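Local coordinates for protein SsfX3 (Streptomyces sp. SF2575, PDB 3SKV) that probably transfers a salicylyl group to a tetracycline intermediate, acting as a GDSL/SGNH-family acyltransferase in an antibiotic biosynthetic pathway, at residues Asp122-Asp126 and Gly127-Arg131; Glu134-Asp138 and Ala139-Leu143; Asn360-Gly363 and His364-Ala368; Arg33-Ser36 and Pro37-Ala41. The protein carries 1 engineered substitution. All coordinates share one frame; numbering follows the deposited sequence.

Contact 1. Residues Asp122-Asp126 and Gly127-Arg131; sequences DVLVD and GELAR
With its chi1 at 179°, Leu129 carries CG away from the backbone N and brings CD1 to 3.8 Å from Leu124 CD1 and 3.7 Å from the carboxylate carbon CG of Asp122. On the reverse face, Val125 points CG2 past its own backbone N to meet Ala130 CB, 3.8 Å away. The backbone between these patches is a hairpin closed by a type I' turn from Val125 to Glu128, with Asp126 and Gly127 both at positive phi. Val125 N donates to Glu128 O at 2.8 Å. Further along, Val123 O takes two donors, Ala130 N at 2.8 Å and Arg131 N at 3.2 Å: a classic beta bulge that shifts the register by one residue. An alanine in place of Leu124 would probably open a gap beside Leu129 CD1 and bare the turn flank that CD2 touches at Gly127 O. Asp122 OD2 is taken by Ser203 and Ser205, and OD1 by Thr132. In the jelly-roll N-terminal domain, strand 153-158 pairs antiparallel with strand 120-125 along the edge not used by strand 128-134, its Trp158 and Glu156 packing on Leu124, while Val145 of strand 141-145 lies against Val123 and Arg131.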
ATOM      1  N   ASP A 122       1.934 -14.044   1.475  1.00 28.70           N
ATOM      2  CA  ASP A 122       0.650 -14.681   1.710  1.00 27.44           C
ATOM      3  C   ASP A 122       0.131 -15.286   0.442  1.00 26.99           C
ATOM      4  O   ASP A 122       0.269 -14.694  -0.633  1.00 24.45           O
ATOM      5  CB  ASP A 122      -0.374 -13.699   2.282  1.00 29.10           C
ATOM      6  CG  ASP A 122      -0.226 -13.435   3.775  1.00 37.73           C
ATOM      7  OD1 ASP A 122       0.588 -14.134   4.427  1.00 37.96           O
ATOM      8  OD2 ASP A 122      -0.933 -12.533   4.296  1.00 39.34           O
ATOM      9  N   VAL A 123      -0.471 -16.474   0.577  1.00 22.85           N
ATOM     10  CA  VAL A 123      -1.114 -17.197  -0.509  1.00 22.05           C
ATOM     11  C   VAL A 123      -2.609 -17.247  -0.148  1.00 27.22           C
ATOM     12  O   VAL A 123      -3.012 -17.875   0.846  1.00 26.97           O
ATOM     13  CB  VAL A 123      -0.500 -18.612  -0.758  1.00 25.79           C
ATOM     14  CG1 VAL A 123      -1.139 -19.282  -1.964  1.00 24.43           C
ATOM     15  CG2 VAL A 123       1.025 -18.552  -0.929  1.00 25.14           C
ATOM     16  N   LEU A 124      -3.421 -16.539  -0.941  1.00 22.85           N
ATOM     17  CA  LEU A 124      -4.865 -16.537  -0.778  1.00 23.06           C
ATOM     18  C   LEU A 124      -5.477 -17.381  -1.873  1.00 29.19           C
ATOM     19  O   LEU A 124      -5.009 -17.337  -3.020  1.00 29.94           O
ATOM     20  CB  LEU A 124      -5.431 -15.120  -0.808  1.00 22.86           C
ATOM     21  CG  LEU A 124      -5.550 -14.410   0.536  1.00 28.14           C
ATOM     22  CD1 LEU A 124      -4.195 -14.086   1.118  1.00 27.23           C
ATOM     23  CD2 LEU A 124      -6.357 -13.166   0.392  1.00 31.35           C
ATOM     24  N   VAL A 125      -6.479 -18.189  -1.517  1.00 25.46           N
ATOM     25  CA  VAL A 125      -7.191 -19.044  -2.456  1.00 25.85           C
ATOM     26  C   VAL A 125      -8.665 -18.656  -2.354  1.00 30.85           C
ATOM     27  O   VAL A 125      -9.277 -18.849  -1.304  1.00 31.81           O
ATOM     28  CB  VAL A 125      -6.932 -20.552  -2.182  1.00 29.90           C
ATOM     29  CG1 VAL A 125      -7.842 -21.434  -3.043  1.00 30.35           C
ATOM     30  CG2 VAL A 125      -5.466 -20.902  -2.414  1.00 28.89           C
ATOM     31  N   ASP A 126      -9.221 -18.094  -3.428  1.00 27.47           N
ATOM     32  CA  ASP A 126     -10.602 -17.585  -3.468  1.00 29.05           C
ATOM     33  C   ASP A 126     -10.890 -16.628  -2.281  1.00 32.80           C
ATOM     34  O   ASP A 126     -11.879 -16.782  -1.578  1.00 33.04           O
ATOM     35  CB  ASP A 126     -11.650 -18.715  -3.609  1.00 32.05           C
ATOM     36  CG  ASP A 126     -11.561 -19.559  -4.885  1.00 47.30           C
ATOM     37  OD1 ASP A 126     -11.123 -19.022  -5.938  1.00 45.20           O
ATOM     38  OD2 ASP A 126     -11.982 -20.741  -4.843  1.00 58.94           O
ATOM     39  N   GLY A 127      -9.972 -15.692  -2.049  1.00 28.71           N
ATOM     40  CA  GLY A 127     -10.071 -14.672  -1.004  1.00 28.80           C
ATOM     41  C   GLY A 127      -9.807 -15.119   0.420  1.00 33.94           C
ATOM     42  O   GLY A 127      -9.965 -14.331   1.355  1.00 33.06           O
ATOM     43  N   GLU A 128      -9.418 -16.380   0.611  1.00 32.49           N
ATOM     44  CA  GLU A 128      -9.154 -16.891   1.944  1.00 33.41           C
ATOM     45  C   GLU A 128      -7.705 -17.237   2.078  1.00 37.44           C
ATOM     46  O   GLU A 128      -7.142 -17.815   1.152  1.00 36.11           O
ATOM     47  CB  GLU A 128     -10.052 -18.090   2.243  1.00 35.90           C
ATOM     48  CG  GLU A 128     -11.459 -17.675   2.633  1.00 54.42           C
ATOM     49  CD  GLU A 128     -12.359 -18.831   3.024  1.00104.00           C
ATOM     50  OE1 GLU A 128     -12.162 -19.392   4.128  1.00108.11           O
ATOM     51  OE2 GLU A 128     -13.264 -19.176   2.228  1.00109.43           O
ATOM     52  N   LEU A 129      -7.084 -16.869   3.218  1.00 36.00           N
ATOM     53  CA  LEU A 129      -5.666 -17.145   3.473  1.00 35.29           C
ATOM     54  C   LEU A 129      -5.416 -18.647   3.583  1.00 39.05           C
ATOM     55  O   LEU A 129      -6.006 -19.302   4.430  1.00 40.66           O
ATOM     56  CB  LEU A 129      -5.147 -16.372   4.705  1.00 35.49           C
ATOM     57  CG  LEU A 129      -3.675 -16.572   5.103  1.00 39.22           C
ATOM     58  CD1 LEU A 129      -2.716 -16.137   3.999  1.00 36.68           C
ATOM     59  CD2 LEU A 129      -3.354 -15.794   6.361  1.00 45.27           C
ATOM     60  N   ALA A 130      -4.574 -19.182   2.694  1.00 34.97           N
ATOM     61  CA  ALA A 130      -4.241 -20.613   2.618  1.00 34.11           C
ATOM     62  C   ALA A 130      -2.878 -20.904   3.198  1.00 39.73           C
ATOM     63  O   ALA A 130      -2.689 -21.958   3.801  1.00 42.09           O
ATOM     64  CB  ALA A 130      -4.299 -21.094   1.173  1.00 33.42           C
ATOM     65  N   ARG A 131      -1.909 -19.997   2.989  1.00 35.78           N
ATOM     66  CA  ARG A 131      -0.534 -20.185   3.473  1.00 35.60           C
ATOM     67  C   ARG A 131       0.201 -18.888   3.649  1.00 39.31           C
ATOM     68  O   ARG A 131       0.208 -18.046   2.747  1.00 39.37           O
ATOM     69  CB  ARG A 131       0.272 -21.081   2.485  1.00 33.68           C
ATOM     70  CG  ARG A 131       1.562 -21.732   3.036  1.00 35.66           C
ATOM     71  CD  ARG A 131       1.290 -22.993   3.838  1.00 38.16           C
ATOM     72  NE  ARG A 131       0.139 -23.723   3.292  1.00 47.85           N
ATOM     73  CZ  ARG A 131       0.234 -24.726   2.424  1.00 56.76           C
ATOM     74  NH1 ARG A 131       1.425 -25.173   2.042  1.00 37.98           N
ATOM     75  NH2 ARG A 131      -0.860 -25.309   1.956  1.00 43.35           N
TER

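Contact 2. Residues Glu134-Asp138 and Ala139-Leu143; sequences ELKLD and ADAEL
Lys136 lies along the methyl of Ala139 rather than pointing straight outward. Its CG stands anti to the backbone N (chi1 -150°), and the bends further out bring CD to 3.7 Å and NZ to 3.6 Å from Ala139 CB, so the aliphatic arm passes over the small side chain. Nearer the root, Lys136 CB faces Ala141 CB at 4.1 Å, each CB directed toward the facing segment. Leu135 and Leu143 meet at a slant, one methyl of each touching: Leu135 CD2 to Leu143 CD1, 3.8 Å. Beside them, Tyr100 of strand 96-103 packs on both leucines, and its OH bonds to Lys136 N. The chain reverses at Asp138, which has positive phi, but no direct hydrogen bond joins 134-138 to 139-143. A water does it instead, donating to Lys136 O at 2.5 Å and to Ala139 O at 2.7 Å. Lys136 NZ reaches Leu137 O in a weak bond. In this jelly-roll connection between strands 128-134 and 141-145, backbone bonds tie Asp138 and Ala141 to strand 96-103; between the two segments themselves the contact rests on apolar touches, one bridging water and a lysine whose ammonium probably stays largely solvated.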
ATOM      1  N   GLU A 134       7.408 -18.120   4.838  1.00 40.03           N
ATOM      2  CA  GLU A 134       8.558 -17.353   5.329  1.00 41.44           C
ATOM      3  C   GLU A 134       9.587 -17.311   4.211  1.00 42.48           C
ATOM      4  O   GLU A 134       9.989 -18.367   3.716  1.00 43.34           O
ATOM      5  CB  GLU A 134       9.162 -17.963   6.609  1.00 44.89           C
ATOM      6  CG  GLU A 134       8.225 -17.949   7.806  1.00 59.38           C
ATOM      7  CD  GLU A 134       8.747 -18.671   9.031  1.00 90.32           C
ATOM      8  OE1 GLU A 134       8.889 -19.915   8.978  1.00 98.02           O
ATOM      9  OE2 GLU A 134       8.976 -17.995  10.060  1.00 85.12           O
ATOM     10  N   LEU A 135       9.993 -16.108   3.793  1.00 34.96           N
ATOM     11  CA  LEU A 135      10.944 -15.935   2.693  1.00 34.29           C
ATOM     12  C   LEU A 135      12.423 -15.926   3.104  1.00 40.12           C
ATOM     13  O   LEU A 135      12.777 -15.424   4.175  1.00 41.39           O
ATOM     14  CB  LEU A 135      10.640 -14.625   1.931  1.00 32.85           C
ATOM     15  CG  LEU A 135       9.285 -14.476   1.241  1.00 34.37           C
ATOM     16  CD1 LEU A 135       9.151 -13.096   0.692  1.00 33.35           C
ATOM     17  CD2 LEU A 135       9.112 -15.466   0.114  1.00 33.32           C
ATOM     18  N   LYS A 136      13.285 -16.405   2.191  1.00 36.40           N
ATOM     19  CA  LYS A 136      14.735 -16.362   2.333  1.00 37.85           C
ATOM     20  C   LYS A 136      15.201 -15.022   1.734  1.00 44.94           C
ATOM     21  O   LYS A 136      14.762 -14.650   0.647  1.00 43.15           O
ATOM     22  CB  LYS A 136      15.390 -17.556   1.610  1.00 38.92           C
ATOM     23  CG  LYS A 136      16.685 -17.975   2.265  1.00 65.93           C
ATOM     24  CD  LYS A 136      17.770 -18.379   1.274  1.00 85.10           C
ATOM     25  CE  LYS A 136      19.165 -18.340   1.875  1.00105.45           C
ATOM     26  NZ  LYS A 136      19.610 -16.960   2.252  1.00116.31           N
ATOM     27  N   LEU A 137      16.064 -14.293   2.443  1.00 46.72           N
ATOM     28  CA  LEU A 137      16.542 -12.978   1.979  1.00 47.67           C
ATOM     29  C   LEU A 137      17.840 -13.018   1.205  1.00 51.88           C
ATOM     30  O   LEU A 137      18.692 -13.862   1.489  1.00 52.95           O
ATOM     31  CB  LEU A 137      16.713 -11.996   3.159  1.00 48.95           C
ATOM     32  CG  LEU A 137      15.456 -11.514   3.860  1.00 52.99           C
ATOM     33  CD1 LEU A 137      15.757 -10.294   4.684  1.00 54.09           C
ATOM     34  CD2 LEU A 137      14.346 -11.205   2.868  1.00 52.57           C
ATOM     35  N   ASP A 138      18.002 -12.047   0.274  1.00 48.29           N
ATOM     36  CA  ASP A 138      19.188 -11.784  -0.559  1.00 49.90           C
ATOM     37  C   ASP A 138      19.800 -13.049  -1.179  1.00 55.21           C
ATOM     38  O   ASP A 138      21.018 -13.288  -1.104  1.00 57.40           O
ATOM     39  CB  ASP A 138      20.238 -10.954   0.225  1.00 54.02           C
ATOM     40  CG  ASP A 138      19.681  -9.717   0.925  1.00 71.14           C
ATOM     41  OD1 ASP A 138      18.948  -8.934   0.269  1.00 71.70           O
ATOM     42  OD2 ASP A 138      19.994  -9.521   2.121  1.00 81.33           O
ATOM     43  N   ALA A 139      18.931 -13.869  -1.780  1.00 49.02           N
ATOM     44  CA  ALA A 139      19.326 -15.133  -2.378  1.00 48.49           C
ATOM     45  C   ALA A 139      18.349 -15.534  -3.468  1.00 50.43           C
ATOM     46  O   ALA A 139      17.158 -15.219  -3.382  1.00 50.33           O
ATOM     47  CB  ALA A 139      19.354 -16.215  -1.307  1.00 49.63           C
ATOM     48  N   ASP A 140      18.862 -16.242  -4.488  1.00 43.95           N
ATOM     49  CA  ASP A 140      18.096 -16.815  -5.582  1.00 40.76           C
ATOM     50  C   ASP A 140      17.456 -18.061  -4.929  1.00 43.19           C
ATOM     51  O   ASP A 140      18.141 -19.063  -4.708  1.00 44.63           O
ATOM     52  CB  ASP A 140      19.053 -17.178  -6.736  1.00 42.36           C
ATOM     53  CG  ASP A 140      18.428 -17.799  -7.981  1.00 53.72           C
ATOM     54  OD1 ASP A 140      17.222 -18.188  -7.928  1.00 51.99           O
ATOM     55  OD2 ASP A 140      19.147 -17.924  -9.003  1.00 60.55           O
ATOM     56  N   ALA A 141      16.184 -17.942  -4.509  1.00 36.16           N
ATOM     57  CA  ALA A 141      15.487 -18.987  -3.758  1.00 34.49           C
ATOM     58  C   ALA A 141      14.211 -19.487  -4.424  1.00 37.46           C
ATOM     59  O   ALA A 141      13.733 -18.906  -5.401  1.00 33.98           O
ATOM     60  CB  ALA A 141      15.191 -18.494  -2.344  1.00 34.64           C
ATOM     61  N   GLU A 142      13.677 -20.589  -3.896  1.00 36.42           N
ATOM     62  CA  GLU A 142      12.466 -21.198  -4.404  1.00 35.78           C
ATOM     63  C   GLU A 142      11.482 -21.463  -3.280  1.00 40.66           C
ATOM     64  O   GLU A 142      11.802 -22.081  -2.264  1.00 43.92           O
ATOM     65  CB  GLU A 142      12.763 -22.459  -5.216  1.00 37.36           C
ATOM     66  CG  GLU A 142      11.698 -22.724  -6.268  1.00 53.42           C
ATOM     67  CD  GLU A 142      11.735 -24.111  -6.879  1.00 90.33           C
ATOM     68  OE1 GLU A 142      11.057 -25.011  -6.333  1.00 93.00           O
ATOM     69  OE2 GLU A 142      12.407 -24.295  -7.920  1.00 88.30           O
ATOM     70  N   LEU A 143      10.295 -20.955  -3.471  1.00 34.74           N
ATOM     71  CA  LEU A 143       9.145 -21.011  -2.577  1.00 34.20           C
ATOM     72  C   LEU A 143       8.281 -22.159  -3.109  1.00 36.05           C
ATOM     73  O   LEU A 143       8.083 -22.263  -4.317  1.00 32.95           O
ATOM     74  CB  LEU A 143       8.464 -19.638  -2.763  1.00 33.73           C
ATOM     75  CG  LEU A 143       7.079 -19.310  -2.291  1.00 39.49           C
ATOM     76  CD1 LEU A 143       6.973 -17.795  -2.070  1.00 39.51           C
ATOM     77  CD2 LEU A 143       6.044 -19.687  -3.349  1.00 40.85           C
TER
HETATM   78  O   HOH W   1      15.708 -13.946  -1.513  1.00 27.15           O

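Contact 3. Residues Asn360-Gly363 and His364-Ala368; sequences NAVG and HEIFA
Asn360 is the N-cap of helix 361-377, and it grips the first turn twice: its backbone O receives His364 N at 2.9 Å, and its side-chain OD1 receives Gly363 N at 2.8 Å. Gly363 N lies in the plane of the side-chain carbonyl of Asn360, the N-H...OD1 angle 160°. The amide's other end, ND2, donates to Glu346 O, which fixes the rotation of the cap. In the SGNH family the catalytic histidine comes just ahead of this last helix, which puts the helix start close to where the active site is expected; a bound glycerol, likely from the crystallisation liquor, bonds Ala361 N and Val362 N. Helical bonding continues with Ile366 N to Val362 O and Phe367 N to Gly363 O. Gly363 suits its place, since a CB there would run into Asn360 N. On the outer flank Val362 and Ile366 lie side by side, pointing the same way, CG1 to CG1 at 4.1 Å. Inward, His364 bonds through NE2 to Arg199 O and through ND1 to Trp208 N, which pins the ring. With CG beside the backbone N (chi1 -84°), this ring sets the edge carbon CD2 only 3.2 Å from Asn360 O.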
ATOM      1  N   ASN A 360      -0.627  -3.098  16.083  1.00 23.33           N
ATOM      2  CA  ASN A 360      -0.286  -4.512  16.109  1.00 22.78           C
ATOM      3  C   ASN A 360      -1.288  -5.249  15.164  1.00 27.13           C
ATOM      4  O   ASN A 360      -2.061  -4.579  14.463  1.00 26.53           O
ATOM      5  CB  ASN A 360      -0.289  -5.068  17.541  1.00 17.86           C
ATOM      6  CG  ASN A 360      -1.514  -4.759  18.335  1.00 34.60           C
ATOM      7  OD1 ASN A 360      -2.655  -4.723  17.834  1.00 31.43           O
ATOM      8  ND2 ASN A 360      -1.296  -4.594  19.618  1.00 28.36           N
ATOM      9  N   ALA A 361      -1.272  -6.603  15.126  1.00 21.75           N
ATOM     10  CA  ALA A 361      -2.177  -7.346  14.250  1.00 20.51           C
ATOM     11  C   ALA A 361      -3.678  -6.957  14.491  1.00 26.87           C
ATOM     12  O   ALA A 361      -4.369  -6.647  13.522  1.00 25.95           O
ATOM     13  CB  ALA A 361      -1.956  -8.841  14.403  1.00 21.02           C
ATOM     14  N   VAL A 362      -4.151  -6.872  15.776  1.00 24.68           N
ATOM     15  CA  VAL A 362      -5.523  -6.468  16.103  1.00 24.48           C
ATOM     16  C   VAL A 362      -5.731  -4.989  15.700  1.00 32.39           C
ATOM     17  O   VAL A 362      -6.752  -4.669  15.074  1.00 34.12           O
ATOM     18  CB  VAL A 362      -5.912  -6.790  17.565  1.00 28.96           C
ATOM     19  CG1 VAL A 362      -7.171  -6.049  18.016  1.00 28.31           C
ATOM     20  CG2 VAL A 362      -6.100  -8.282  17.748  1.00 29.73           C
ATOM     21  N   GLY A 363      -4.726  -4.141  15.991  1.00 26.34           N
ATOM     22  CA  GLY A 363      -4.718  -2.726  15.631  1.00 25.35           C
ATOM     23  C   GLY A 363      -4.963  -2.463  14.149  1.00 27.09           C
ATOM     24  O   GLY A 363      -5.721  -1.542  13.799  1.00 24.95           O
ATOM     25  N   HIS A 364      -4.340  -3.296  13.266  1.00 22.74           N
ATOM     26  CA  HIS A 364      -4.519  -3.235  11.806  1.00 21.33           C
ATOM     27  C   HIS A 364      -5.982  -3.581  11.424  1.00 27.40           C
ATOM     28  O   HIS A 364      -6.540  -2.950  10.529  1.00 27.40           O
ATOM     29  CB  HIS A 364      -3.519  -4.143  11.066  1.00 21.25           C
ATOM     30  CG  HIS A 364      -2.184  -3.503  10.843  1.00 24.16           C
ATOM     31  ND1 HIS A 364      -1.934  -2.714   9.720  1.00 24.96           N
ATOM     32  CD2 HIS A 364      -1.064  -3.551  11.601  1.00 26.10           C
ATOM     33  CE1 HIS A 364      -0.691  -2.299   9.847  1.00 24.20           C
ATOM     34  NE2 HIS A 364      -0.123  -2.788  10.959  1.00 25.55           N
ATOM     35  N   GLU A 365      -6.630  -4.507  12.172  1.00 24.95           N
ATOM     36  CA  GLU A 365      -8.037  -4.874  11.924  1.00 23.80           C
ATOM     37  C   GLU A 365      -8.968  -3.750  12.325  1.00 29.58           C
ATOM     38  O   GLU A 365      -9.888  -3.453  11.577  1.00 29.98           O
ATOM     39  CB  GLU A 365      -8.434  -6.167  12.624  1.00 24.69           C
ATOM     40  CG  GLU A 365      -7.895  -7.398  11.940  1.00 36.23           C
ATOM     41  CD  GLU A 365      -8.147  -8.671  12.715  1.00 73.95           C
ATOM     42  OE1 GLU A 365      -9.260  -9.229  12.585  1.00 88.33           O
ATOM     43  OE2 GLU A 365      -7.235  -9.117  13.451  1.00 67.56           O
ATOM     44  N   ILE A 366      -8.721  -3.119  13.487  1.00 26.16           N
ATOM     45  CA  ILE A 366      -9.496  -1.993  14.013  1.00 25.66           C
ATOM     46  C   ILE A 366      -9.401  -0.786  13.066  1.00 27.39           C
ATOM     47  O   ILE A 366     -10.433  -0.198  12.722  1.00 28.14           O
ATOM     48  CB  ILE A 366      -9.072  -1.660  15.479  1.00 29.00           C
ATOM     49  CG1 ILE A 366      -9.236  -2.863  16.447  1.00 29.65           C
ATOM     50  CG2 ILE A 366      -9.743  -0.381  16.013  1.00 28.89           C
ATOM     51  CD1 ILE A 366     -10.564  -3.476  16.525  1.00 33.44           C
ATOM     52  N   PHE A 367      -8.162  -0.430  12.652  1.00 21.89           N
ATOM     53  CA  PHE A 367      -7.876   0.670  11.725  1.00 20.86           C
ATOM     54  C   PHE A 367      -8.697   0.501  10.425  1.00 28.14           C
ATOM     55  O   PHE A 367      -9.334   1.461   9.961  1.00 29.29           O
ATOM     56  CB  PHE A 367      -6.361   0.736  11.408  1.00 21.52           C
ATOM     57  CG  PHE A 367      -5.907   2.051  10.806  1.00 22.54           C
ATOM     58  CD1 PHE A 367      -6.170   2.358   9.479  1.00 24.50           C
ATOM     59  CD2 PHE A 367      -5.246   2.999  11.578  1.00 26.63           C
ATOM     60  CE1 PHE A 367      -5.787   3.597   8.936  1.00 26.38           C
ATOM     61  CE2 PHE A 367      -4.832   4.221  11.025  1.00 28.66           C
ATOM     62  CZ  PHE A 367      -5.112   4.518   9.714  1.00 25.44           C
ATOM     63  N   ALA A 368      -8.718  -0.732   9.883  1.00 24.26           N
ATOM     64  CA  ALA A 368      -9.409  -1.110   8.658  1.00 24.16           C
ATOM     65  C   ALA A 368     -10.920  -0.908   8.748  1.00 28.94           C
ATOM     66  O   ALA A 368     -11.500  -0.303   7.839  1.00 29.66           O
ATOM     67  CB  ALA A 368      -9.085  -2.558   8.288  1.00 24.33           C
TER

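Contact 4. Residues Arg33-Ser36 and Pro37-Ala41; sequences RSVS and PTDPA
Asp39 OD2 and Ser36 N meet through a water, while the other carboxylate oxygen of Asp39 holds Ala41 N. The water donates to Asp39 OD2 at 2.7 Å and accepts from Ser36 N at 2.8 Å, tying the side chain back to the end of strand 33-35. OD1 takes Ala41 N, two residues on, at 2.9 Å on its anti lone pair, nearly straight at 166°. The carboxylate serves both because CG stands anti to the backbone N (chi1 -172°). Asp39 CB, directed toward strand 33-35 by the backbone, meets Val35 CG1 at 3.7 Å, the side chains crossing at an angle. The backbone closes with Asp39 N donating to Ser36 O at 3.0 Å, the donor well above the carbonyl plane. Within the same turn, Ser36 OG and Thr38 OG1 share a hydrogen bond at 3.0 Å. A leucine in place of Asp39 would probably leave Ala41 N and the bridging water without their acceptor, freeing the chain after the bend to shift. Arg33, whose NH1 bonds Ala176 O, keeps NH2 5.3 Å from Asp39 OD2, without contact, and may favour the charged carboxylate slightly. Leu178 of strand 178-179 packs on Val35 and Asp39, and Tyr44 OH bonds Pro37 O. The whole is a type I beta turn, Ser36 to Asp39, running straight into an Asx turn that leads the chain out of an outermost strand.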
ATOM      1  N   ARG A  33       4.580 -27.696 -15.279  1.00 33.24           N
ATOM      2  CA  ARG A  33       4.296 -26.575 -16.168  1.00 30.24           C
ATOM      3  C   ARG A  33       5.110 -25.341 -15.709  1.00 30.47           C
ATOM      4  O   ARG A  33       4.935 -24.878 -14.595  1.00 28.47           O
ATOM      5  CB  ARG A  33       2.787 -26.289 -16.204  1.00 24.80           C
ATOM      6  CG  ARG A  33       2.410 -25.357 -17.333  1.00 31.67           C
ATOM      7  CD  ARG A  33       0.984 -24.876 -17.259  1.00 28.45           C
ATOM      8  NE  ARG A  33       0.763 -23.840 -18.261  1.00 35.84           N
ATOM      9  CZ  ARG A  33      -0.414 -23.549 -18.794  1.00 45.53           C
ATOM     10  NH1 ARG A  33      -1.499 -24.215 -18.423  1.00 26.29           N
ATOM     11  NH2 ARG A  33      -0.517 -22.593 -19.710  1.00 34.08           N
ATOM     12  N   SER A  34       6.036 -24.871 -16.544  1.00 26.98           N
ATOM     13  CA  SER A  34       6.855 -23.698 -16.260  1.00 24.95           C
ATOM     14  C   SER A  34       6.161 -22.468 -16.827  1.00 27.35           C
ATOM     15  O   SER A  34       5.743 -22.473 -17.978  1.00 26.73           O
ATOM     16  CB  SER A  34       8.249 -23.841 -16.847  1.00 25.72           C
ATOM     17  OG  SER A  34       8.999 -22.686 -16.503  1.00 35.96           O
ATOM     18  N   VAL A  35       6.006 -21.434 -16.001  1.00 23.69           N
ATOM     19  CA  VAL A  35       5.298 -20.213 -16.370  1.00 22.89           C
ATOM     20  C   VAL A  35       6.195 -18.993 -16.227  1.00 27.52           C
ATOM     21  O   VAL A  35       6.727 -18.738 -15.145  1.00 28.11           O
ATOM     22  CB  VAL A  35       3.963 -20.061 -15.557  1.00 24.78           C
ATOM     23  CG1 VAL A  35       3.193 -18.787 -15.955  1.00 22.24           C
ATOM     24  CG2 VAL A  35       3.072 -21.322 -15.683  1.00 24.32           C
ATOM     25  N   SER A  36       6.335 -18.216 -17.308  1.00 23.73           N
ATOM     26  CA  SER A  36       7.120 -16.982 -17.255  1.00 22.80           C
ATOM     27  C   SER A  36       6.422 -15.952 -16.370  1.00 25.23           C
ATOM     28  O   SER A  36       5.196 -15.868 -16.418  1.00 23.84           O
ATOM     29  CB  SER A  36       7.311 -16.404 -18.651  1.00 24.18           C
ATOM     30  OG  SER A  36       7.771 -15.062 -18.570  1.00 29.29           O
ATOM     31  N   PRO A  37       7.161 -15.129 -15.588  1.00 23.50           N
ATOM     32  CA  PRO A  37       6.507 -14.060 -14.803  1.00 21.78           C
ATOM     33  C   PRO A  37       5.766 -13.016 -15.675  1.00 25.31           C
ATOM     34  O   PRO A  37       4.883 -12.320 -15.170  1.00 24.53           O
ATOM     35  CB  PRO A  37       7.671 -13.425 -14.040  1.00 22.97           C
ATOM     36  CG  PRO A  37       8.734 -14.434 -14.039  1.00 27.89           C
ATOM     37  CD  PRO A  37       8.624 -15.082 -15.389  1.00 25.21           C
ATOM     38  N   THR A  38       6.065 -12.967 -16.988  1.00 22.46           N
ATOM     39  CA  THR A  38       5.409 -12.066 -17.965  1.00 22.42           C
ATOM     40  C   THR A  38       4.352 -12.798 -18.827  1.00 26.52           C
ATOM     41  O   THR A  38       3.930 -12.271 -19.866  1.00 26.68           O
ATOM     42  CB  THR A  38       6.462 -11.329 -18.829  1.00 25.13           C
ATOM     43  OG1 THR A  38       7.232 -12.293 -19.568  1.00 24.95           O
ATOM     44  CG2 THR A  38       7.390 -10.443 -17.997  1.00 21.89           C
ATOM     45  N   ASP A  39       3.949 -14.025 -18.433  1.00 24.17           N
ATOM     46  CA  ASP A  39       2.915 -14.787 -19.153  1.00 25.07           C
ATOM     47  C   ASP A  39       1.617 -13.931 -19.206  1.00 29.85           C
ATOM     48  O   ASP A  39       1.264 -13.324 -18.200  1.00 28.38           O
ATOM     49  CB  ASP A  39       2.619 -16.109 -18.436  1.00 25.99           C
ATOM     50  CG  ASP A  39       1.709 -17.049 -19.208  1.00 33.32           C
ATOM     51  OD1 ASP A  39       0.486 -16.755 -19.301  1.00 30.12           O
ATOM     52  OD2 ASP A  39       2.208 -18.096 -19.688  1.00 38.37           O
ATOM     53  N   PRO A  40       0.895 -13.876 -20.352  1.00 28.03           N
ATOM     54  CA  PRO A  40      -0.330 -13.050 -20.414  1.00 26.70           C
ATOM     55  C   PRO A  40      -1.452 -13.450 -19.450  1.00 30.74           C
ATOM     56  O   PRO A  40      -2.338 -12.643 -19.232  1.00 32.67           O
ATOM     57  CB  PRO A  40      -0.758 -13.169 -21.890  1.00 29.06           C
ATOM     58  CG  PRO A  40      -0.172 -14.440 -22.358  1.00 33.44           C
ATOM     59  CD  PRO A  40       1.154 -14.531 -21.659  1.00 29.36           C
ATOM     60  N   ALA A  41      -1.430 -14.677 -18.889  1.00 26.89           N
ATOM     61  CA  ALA A  41      -2.460 -15.122 -17.933  1.00 26.39           C
ATOM     62  C   ALA A  41      -2.225 -14.501 -16.544  1.00 30.92           C
ATOM     63  O   ALA A  41      -3.160 -14.454 -15.744  1.00 30.79           O
ATOM     64  CB  ALA A  41      -2.518 -16.653 -17.847  1.00 26.78           C
TER
HETATM   65  O   HOH W   2       4.844 -18.754 -19.673  1.00 26.04           O

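In the fold
Contacts 1, 2 and 4 belong to the beta-rich N-terminal part, contact 3 to the GDSL/SGNH part. Contacts 1 and 2 follow one another along the chain, centres 20 Å apart, strand 128-134 leading from one to the other. Contacts 2 and 4 touch the outermost strands, 141-145 and 33-35, of one four-stranded sheet, with nearest atoms about 9 Å apart. Contact 1 comes within about 10 Å of contact 3 at the nearest atoms, and both lean on the same region: Ser203 and Ser205 hold Asp122, Ala202 packs on Ala361, and helix 208-216 touches each. Glycerol sits about 3 Å from the Ala361 side chain; contact 4, centred 35 Å from contact 3, is remote from it.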